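Local atomic coordinates of Serine/threonine-protein kinase-like protein ACR4 (Arabidopsis thaliana, PDB entry 7A0J), a protein that acts as a plasma-membrane receptor kinase that, with the CLE40 peptide as ligand, controls formative cell divisions in root meristems. Residues 52-66 and 89-101. Residues are numbered along the deposited sequence; the frame is centred on the assembly and turned at random. Where two conformers were deposited one is given.
Sequences TGGDGFMCGLLMLSH and AEYLEVSAGDYHL
Thr52 reaches across to strand 93-96 and takes the backbone N-H of Ala96 on OG1, at 2.8 Å from Ala96 N and with an angle of 154° at the hydrogen. Its chi1 of -176° swings OG1 away from its own backbone N and out to Ala96, while CG2 goes to Val94, 3.7 Å from that residue's CG2, and to CD1 of Leu101. With Thr52 replaced by an alanine, the buried N-H of Ala96 would probably lose this acceptor and a gap would open beside Val94 and Leu101.

Toward the turns, the Phe57 ring stands over the backbone of 96-100. CE2 packs on CB of Ala96 at 3.8 Å, the ring edge meets Tyr99 CA and His100 O, and Gly54 CA covers one face. Asp55 N bonds to Asp98 O, whose lone pair it meets in the carbonyl plane; the Asp98 carboxylate is held by Tyr11 and Ser147. The Asp55 carboxylate and the Tyr99 ring run side by side, and a water links OD2 of Asp55 to Tyr99 OH.

Between Phe57 and Leu61, Cys59 SG, disulfide-bonded to Cys70, touches CD2 of Leu101. Leu61 lies over the corner of the chain at 91-92, with CD1 on Tyr91 CB. Beyond it, His66 O receives Tyr91 N at 2.7 Å. His66 ND1 then donates to Glu90 OE2 at 2.9 Å, a fairly straight bond (161° at the hydrogen) on the anti side and somewhat out of the carboxylate plane; the ring and carboxylate planes are close to parallel.

Strands 57-62 and 93-96 run antiparallel, their axes 6.9 Å apart at closest, in different sheets: two neighbouring blades packed face to face, as in the seven-repeat beta-propeller of this receptor's extracellular domain.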
loop_
_atom_site.group_PDB
_atom_site.type_symbol
_atom_site.label_atom_id
_atom_site.label_comp_id
_atom_site.label_asym_id
_atom_site.label_seq_id
_atom_site.Cartn_x
_atom_site.Cartn_y
_atom_site.Cartn_z
ATOM N N THR A 52 2.566 5.395 -0.904
ATOM C CA THR A 52 2.952 3.958 -0.886
ATOM C C THR A 52 4.478 3.869 -0.773
ATOM O O THR A 52 5.166 4.603 -1.509
ATOM C CB THR A 52 2.389 3.226 -2.112
ATOM O OG1 THR A 52 2.701 1.839 -1.986
ATOM C CG2 THR A 52 2.919 3.755 -3.427
ATOM N N GLY A 53 4.976 3.012 0.124
ATOM C CA GLY A 53 6.408 2.908 0.463
ATOM C C GLY A 53 6.979 1.543 0.125
ATOM O O GLY A 53 6.212 0.558 0.104
ATOM N N GLY A 54 8.287 1.494 -0.131
ATOM C CA GLY A 54 9.040 0.255 -0.401
ATOM C C GLY A 54 10.354 0.240 0.353
ATOM O O GLY A 54 10.454 0.951 1.373
ATOM N N ASP A 55 11.327 -0.530 -0.138
ATOM C CA ASP A 55 12.682 -0.644 0.460
ATOM C C ASP A 55 13.525 0.555 0.007
ATOM O O ASP A 55 13.953 0.567 -1.163
ATOM C CB ASP A 55 13.340 -1.978 0.095
ATOM C CG ASP A 55 14.588 -2.280 0.907
ATOM O OD1 ASP A 55 15.309 -1.323 1.251
ATOM O OD2 ASP A 55 14.823 -3.467 1.195
ATOM N N GLY A 56 13.738 1.522 0.907
ATOM C CA GLY A 56 14.646 2.668 0.712
ATOM C C GLY A 56 13.965 3.871 0.076
ATOM O O GLY A 56 14.662 4.876 -0.153
ATOM N N PHE A 57 12.659 3.805 -0.201
ATOM C CA PHE A 57 11.934 4.889 -0.916
ATOM C C PHE A 57 10.477 4.984 -0.453
ATOM O O PHE A 57 9.864 3.958 -0.106
ATOM C CB PHE A 57 12.016 4.676 -2.429
ATOM C CG PHE A 57 11.300 3.449 -2.929
ATOM C CD1 PHE A 57 11.958 2.235 -3.042
ATOM C CD2 PHE A 57 9.964 3.510 -3.291
ATOM C CE1 PHE A 57 11.293 1.109 -3.501
ATOM C CE2 PHE A 57 9.299 2.382 -3.749
ATOM C CZ PHE A 57 9.966 1.184 -3.855
ATOM N N MET A 58 9.961 6.215 -0.447
ATOM C CA MET A 58 8.525 6.561 -0.306
ATOM C C MET A 58 8.058 7.140 -1.646
ATOM O O MET A 58 8.845 7.892 -2.258
ATOM C CB MET A 58 8.331 7.594 0.811
ATOM C CG MET A 58 6.895 8.045 1.011
ATOM S SD MET A 58 5.744 6.689 1.348
ATOM C CE MET A 58 6.378 6.049 2.898
ATOM N N CYS A 59 6.862 6.760 -2.106
ATOM C CA CYS A 59 6.245 7.341 -3.331
ATOM C C CYS A 59 4.847 7.870 -3.006
ATOM O O CYS A 59 4.250 7.417 -2.011
ATOM C CB CYS A 59 6.157 6.352 -4.489
ATOM S SG CYS A 59 7.722 5.530 -4.886
ATOM N N GLY A 60 4.383 8.814 -3.822
ATOM C CA GLY A 60 3.039 9.407 -3.731
ATOM C C GLY A 60 2.485 9.709 -5.110
ATOM O O GLY A 60 3.290 9.867 -6.051
ATOM N N LEU A 61 1.158 9.755 -5.230
ATOM C CA LEU A 61 0.455 10.259 -6.437
ATOM C C LEU A 61 0.272 11.771 -6.275
ATOM O O LEU A 61 -0.462 12.174 -5.352
ATOM C CB LEU A 61 -0.886 9.532 -6.580
ATOM C CG LEU A 61 -1.710 9.894 -7.815
ATOM C CD1 LEU A 61 -0.889 9.740 -9.087
ATOM C CD2 LEU A 61 -2.970 9.045 -7.887
ATOM N N LEU A 62 0.949 12.567 -7.110
ATOM C CA LEU A 62 0.894 14.055 -7.088
ATOM C C LEU A 62 -0.537 14.511 -7.393
ATOM O O LEU A 62 -1.140 13.971 -8.337
ATOM C CB LEU A 62 1.884 14.622 -8.111
ATOM C CG LEU A 62 3.362 14.504 -7.741
ATOM C CD1 LEU A 62 4.247 14.804 -8.943
ATOM C CD2 LEU A 62 3.708 15.427 -6.581
ATOM N N MET A 63 -1.044 15.476 -6.622
ATOM C CA MET A 63 -2.452 15.952 -6.678
ATOM C C MET A 63 -2.712 16.692 -7.996
ATOM O O MET A 63 -3.820 16.537 -8.540
ATOM C CB MET A 63 -2.756 16.885 -5.503
ATOM C CG MET A 63 -4.223 17.243 -5.374
ATOM S SD MET A 63 -4.551 18.230 -3.897
ATOM C CE MET A 63 -3.936 19.826 -4.433
ATOM N N LEU A 64 -1.737 17.464 -8.489
ATOM C CA LEU A 64 -1.907 18.356 -9.671
ATOM C C LEU A 64 -1.604 17.590 -10.965
ATOM O O LEU A 64 -2.487 17.559 -11.842
ATOM C CB LEU A 64 -0.999 19.580 -9.514
ATOM C CG LEU A 64 -1.271 20.449 -8.284
ATOM C CD1 LEU A 64 -0.310 21.626 -8.225
ATOM C CD2 LEU A 64 -2.711 20.942 -8.266
ATOM N N SER A 65 -0.414 16.993 -11.077
ATOM C CA SER A 65 0.090 16.331 -12.312
ATOM C C SER A 65 -0.449 14.897 -12.429
ATOM O O SER A 65 -0.447 14.367 -13.557
ATOM C CB SER A 65 1.593 16.349 -12.355
ATOM O OG SER A 65 2.137 15.489 -11.366
ATOM N N HIS A 66 -0.874 14.292 -11.315
ATOM C CA HIS A 66 -1.400 12.900 -11.238
ATOM C C HIS A 66 -0.326 11.907 -11.705
ATOM O O HIS A 66 -0.690 10.880 -12.311
ATOM C CB HIS A 66 -2.713 12.769 -12.030
ATOM C CG HIS A 66 -3.829 13.599 -11.487
ATOM N ND1 HIS A 66 -4.688 14.309 -12.304
ATOM C CD2 HIS A 66 -4.231 13.834 -10.220
ATOM C CE1 HIS A 66 -5.573 14.943 -11.562
ATOM N NE2 HIS A 66 -5.313 14.669 -10.279
ATOM N N ALA A 89 1.168 12.156 -19.027
ATOM C CA ALA A 89 0.513 10.908 -18.564
ATOM C C ALA A 89 -0.014 11.110 -17.139
ATOM O O ALA A 89 0.737 11.651 -16.304
ATOM C CB ALA A 89 1.478 9.749 -18.629
ATOM N N GLU A 90 -1.259 10.696 -16.887
ATOM C CA GLU A 90 -1.939 10.793 -15.567
ATOM C C GLU A 90 -2.220 9.384 -15.037
ATOM O O GLU A 90 -2.419 8.466 -15.859
ATOM C CB GLU A 90 -3.239 11.585 -15.689
ATOM C CG GLU A 90 -3.041 12.991 -16.219
ATOM C CD GLU A 90 -4.304 13.833 -16.212
ATOM O OE1 GLU A 90 -4.636 14.401 -17.267
ATOM O OE2 GLU A 90 -4.950 13.915 -15.151
ATOM N N TYR A 91 -2.243 9.235 -13.710
ATOM C CA TYR A 91 -2.425 7.950 -12.989
ATOM C C TYR A 91 -3.504 8.119 -11.914
ATOM O O TYR A 91 -3.628 9.223 -11.346
ATOM C CB TYR A 91 -1.084 7.480 -12.417
ATOM C CG TYR A 91 -0.087 7.080 -13.475
ATOM C CD1 TYR A 91 0.687 8.028 -14.126
ATOM C CD2 TYR A 91 0.060 5.755 -13.856
ATOM C CE1 TYR A 91 1.589 7.672 -15.115
ATOM C CE2 TYR A 91 0.958 5.380 -14.842
ATOM C CZ TYR A 91 1.727 6.342 -15.474
ATOM O OH TYR A 91 2.616 5.984 -16.446
ATOM N N LEU A 92 -4.272 7.053 -11.668
ATOM C CA LEU A 92 -5.377 7.012 -10.671
ATOM C C LEU A 92 -4.841 6.500 -9.330
ATOM O O LEU A 92 -5.312 6.989 -8.284
ATOM C CB LEU A 92 -6.492 6.102 -11.196
ATOM C CG LEU A 92 -7.126 6.528 -12.519
ATOM C CD1 LEU A 92 -8.114 5.479 -13.009
ATOM C CD2 LEU A 92 -7.809 7.881 -12.385
ATOM N N GLU A 93 -3.909 5.542 -9.366
ATOM C CA GLU A 93 -3.341 4.869 -8.168
ATOM C C GLU A 93 -1.858 4.560 -8.389
ATOM O O GLU A 93 -1.434 4.462 -9.555
ATOM C CB GLU A 93 -4.077 3.561 -7.875
ATOM C CG GLU A 93 -5.565 3.732 -7.632
ATOM C CD GLU A 93 -6.285 2.452 -7.247
ATOM O OE1 GLU A 93 -5.634 1.555 -6.671
ATOM O OE2 GLU A 93 -7.495 2.353 -7.526
ATOM N N VAL A 94 -1.117 4.411 -7.289
ATOM C CA VAL A 94 0.280 3.888 -7.257
ATOM C C VAL A 94 0.368 2.868 -6.119
ATOM O O VAL A 94 -0.247 3.107 -5.064
ATOM C CB VAL A 94 1.318 5.019 -7.096
ATOM C CG1 VAL A 94 1.379 5.902 -8.333
ATOM C CG2 VAL A 94 1.072 5.863 -5.853
ATOM N N SER A 95 1.085 1.765 -6.342
ATOM C CA SER A 95 1.389 0.728 -5.323
ATOM C C SER A 95 2.872 0.359 -5.415
ATOM O O SER A 95 3.327 0.019 -6.525
ATOM C CB SER A 95 0.503 -0.480 -5.489
ATOM O OG SER A 95 0.683 -1.066 -6.767
ATOM N N ALA A 96 3.586 0.439 -4.289
ATOM C CA ALA A 96 5.037 0.174 -4.174
ATOM C C ALA A 96 5.256 -1.166 -3.466
ATOM O O ALA A 96 4.742 -1.333 -2.344
ATOM C CB ALA A 96 5.709 1.302 -3.431
ATOM N N GLY A 97 5.972 -2.086 -4.120
ATOM C CA GLY A 97 6.506 -3.314 -3.508
ATOM C C GLY A 97 7.821 -3.028 -2.808
ATOM O O GLY A 97 8.022 -1.875 -2.381
ATOM N N ASP A 98 8.694 -4.032 -2.695
ATOM C CA ASP A 98 10.046 -3.887 -2.095
ATOM C C ASP A 98 10.923 -3.058 -3.041
ATOM O O ASP A 98 11.495 -2.050 -2.579
ATOM C CB ASP A 98 10.674 -5.252 -1.799
ATOM C CG ASP A 98 9.966 -6.036 -0.705
ATOM O OD1 ASP A 98 9.170 -5.427 0.038
ATOM O OD2 ASP A 98 10.221 -7.251 -0.604
ATOM N N TYR A 99 11.004 -3.464 -4.313
ATOM C CA TYR A 99 11.964 -2.938 -5.320
ATOM C C TYR A 99 11.246 -2.595 -6.631
ATOM O O TYR A 99 11.906 -2.602 -7.685
ATOM C CB TYR A 99 13.071 -3.965 -5.577
ATOM C CG TYR A 99 13.644 -4.598 -4.334
ATOM C CD1 TYR A 99 14.373 -3.848 -3.424
ATOM C CD2 TYR A 99 13.462 -5.945 -4.065
ATOM C CE1 TYR A 99 14.907 -4.421 -2.280
ATOM C CE2 TYR A 99 13.985 -6.532 -2.924
ATOM C CZ TYR A 99 14.711 -5.767 -2.028
ATOM O OH TYR A 99 15.233 -6.333 -0.900
ATOM N N HIS A 100 9.947 -2.287 -6.575
ATOM C CA HIS A 100 9.135 -1.935 -7.770
ATOM C C HIS A 100 7.999 -0.984 -7.383
ATOM O O HIS A 100 7.567 -1.002 -6.215
ATOM C CB HIS A 100 8.622 -3.205 -8.472
ATOM C CG HIS A 100 7.283 -3.664 -8.000
ATOM N ND1 HIS A 100 7.131 -4.592 -6.989
ATOM C CD2 HIS A 100 6.037 -3.318 -8.386
ATOM C CE1 HIS A 100 5.848 -4.802 -6.778
ATOM N NE2 HIS A 100 5.155 -4.029 -7.618
ATOM N N LEU A 101 7.545 -0.191 -8.356
ATOM C CA LEU A 101 6.354 0.692 -8.264
ATOM C C LEU A 101 5.466 0.433 -9.485
ATOM O O LEU A 101 6.018 0.354 -10.597
ATOM C CB LEU A 101 6.824 2.150 -8.222
ATOM C CG LEU A 101 5.714 3.199 -8.243
ATOM C CD1 LEU A 101 4.904 3.147 -6.958
ATOM C CD2 LEU A 101 6.291 4.590 -8.456
HETATM O O HOH W 1 12.948 -5.659 1.318
#